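Local coordinates for protein HNH endonuclease (PDB 5H0O) that probably cleaves DNA as a phage-encoded endonuclease of the HNH family, a member of the His-Me finger clan, at residues I90-T95 with Q111-A116. Sequence-based numbering, arbitrary orientation.
Sequences IVDHIT and QSLCQA. With MN (manganese (II) ion), chain B.
I90 and D92 pair with L113 and Q111 as the antiparallel two-stranded hairpin of the ββα-metal (His-Me finger) fold, helix 115-129 supplying the α element. L113 N donates to I90 O and D92 N to Q111 O, each at 2.9 Å. Both bonds are nearly straight, with N-H...O angles of 171°. Q111 N returns a bond to D92 O at 3.0 Å. The other return bond, from I90 N to L113 O, is longer at 3.2 Å and more bent (139°). V91 and S112 form the non-hydrogen-bonded pair between them. On the other face, L113 CD1 lies 3.8 Å from D92 CB. Past the strand, I94 crosses the extended Q111 side chain at about a right angle, CD1 resting 3.7 Å from Q111 CG. Q111 OE1 accepts from a water that also donates weakly to D92 O, and hydrogen-bonds to H78, tying the strand to helix 77-81. Further out, V91 and S112 face helix 59-71, S112 OG hydrogen-bonds to D72, and D92 CG, anti to the backbone N (chi1 -166°), brings OD2 to a salt bridge with K121 of helix 115-129. C114, the N-cap of that helix, completes with C76, C79 and C117 a four-cysteine site in which its SG binds manganese at 2.3 Å.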
# COMPACT_ATOMS: atom_id res chain seq x y z
N ILE A 90 0.78 -7.89 -4.84
CA ILE A 90 0.48 -7.14 -3.64
C ILE A 90 -0.16 -5.82 -4.05
O ILE A 90 0.08 -5.35 -5.17
CB ILE A 90 1.75 -6.94 -2.77
CG1 ILE A 90 1.39 -6.47 -1.36
CG2 ILE A 90 2.75 -6.02 -3.46
CD1 ILE A 90 2.54 -6.58 -0.36
N VAL A 91 -0.97 -5.25 -3.16
CA VAL A 91 -1.52 -3.90 -3.36
C VAL A 91 -0.88 -3.01 -2.31
O VAL A 91 -0.98 -3.29 -1.11
CB VAL A 91 -3.05 -3.87 -3.24
CG1 VAL A 91 -3.55 -2.43 -3.35
CG2 VAL A 91 -3.68 -4.72 -4.33
N ASP A 92 -0.21 -1.94 -2.76
CA ASP A 92 0.54 -1.07 -1.86
C ASP A 92 -0.06 0.33 -1.83
O ASP A 92 -0.56 0.83 -2.85
CB ASP A 92 2.00 -0.98 -2.30
CG ASP A 92 2.91 -0.38 -1.25
OD1 ASP A 92 2.57 -0.42 -0.04
OD2 ASP A 92 3.99 0.13 -1.62
N HIS A 93 -0.01 0.96 -0.66
CA HIS A 93 -0.38 2.36 -0.50
C HIS A 93 0.71 3.26 -1.08
O HIS A 93 1.89 3.08 -0.78
CB HIS A 93 -0.58 2.68 0.98
CG HIS A 93 -1.81 2.06 1.55
ND1 HIS A 93 -1.89 0.73 1.91
CD2 HIS A 93 -3.03 2.59 1.80
CE1 HIS A 93 -3.11 0.47 2.35
NE2 HIS A 93 -3.82 1.58 2.29
N ILE A 94 0.31 4.22 -1.90
CA ILE A 94 1.27 5.13 -2.53
C ILE A 94 1.89 6.01 -1.47
O ILE A 94 3.10 5.97 -1.24
CB ILE A 94 0.62 5.95 -3.65
CG1 ILE A 94 0.06 5.04 -4.74
CG2 ILE A 94 1.66 6.90 -4.23
CD1 ILE A 94 -0.70 5.77 -5.84
N THR A 95 1.06 6.82 -0.82
CA THR A 95 1.43 7.42 0.45
C THR A 95 1.22 6.36 1.53
O THR A 95 0.09 5.87 1.69
CB THR A 95 0.58 8.66 0.76
OG1 THR A 95 0.76 9.61 -0.30
CG2 THR A 95 0.99 9.27 2.09
N GLN A 111 -1.85 0.91 -5.51
CA GLN A 111 -1.33 0.36 -6.76
C GLN A 111 -1.06 -1.13 -6.61
O GLN A 111 -0.47 -1.57 -5.62
CB GLN A 111 -0.03 1.04 -7.21
CG GLN A 111 -0.18 2.51 -7.60
CD GLN A 111 1.17 3.15 -7.92
OE1 GLN A 111 2.09 3.13 -7.09
NE2 GLN A 111 1.29 3.73 -9.10
N SER A 112 -1.46 -1.90 -7.62
CA SER A 112 -1.05 -3.29 -7.73
C SER A 112 0.41 -3.34 -8.19
O SER A 112 0.77 -2.73 -9.20
CB SER A 112 -1.94 -4.02 -8.74
OG SER A 112 -3.31 -3.92 -8.39
N LEU A 113 1.24 -4.09 -7.46
CA LEU A 113 2.66 -4.17 -7.75
C LEU A 113 3.16 -5.61 -7.76
O LEU A 113 2.66 -6.46 -7.02
CB LEU A 113 3.51 -3.38 -6.75
CG LEU A 113 3.22 -1.89 -6.59
CD1 LEU A 113 4.11 -1.34 -5.48
CD2 LEU A 113 3.45 -1.14 -7.89
N CYS A 114 4.18 -5.86 -8.58
CA CYS A 114 4.97 -7.08 -8.47
C CYS A 114 5.94 -6.96 -7.30
O CYS A 114 6.12 -5.88 -6.73
CB CYS A 114 5.72 -7.34 -9.77
SG CYS A 114 7.13 -6.22 -10.09
N GLN A 115 6.60 -8.06 -6.95
CA GLN A 115 7.53 -8.03 -5.82
C GLN A 115 8.69 -7.08 -6.06
O GLN A 115 9.08 -6.34 -5.17
CB GLN A 115 8.08 -9.41 -5.52
CG GLN A 115 9.11 -9.36 -4.39
CD GLN A 115 9.73 -10.69 -4.08
OE1 GLN A 115 9.12 -11.72 -4.30
NE2 GLN A 115 10.95 -10.67 -3.56
N ALA A 116 9.27 -7.11 -7.26
CA ALA A 116 10.41 -6.26 -7.53
C ALA A 116 10.04 -4.79 -7.34
O ALA A 116 10.79 -4.02 -6.73
CB ALA A 116 10.99 -6.50 -8.92
MN MN B . 6.60 -4.37 -11.38
O HOH W 1 2.05 1.99 -4.33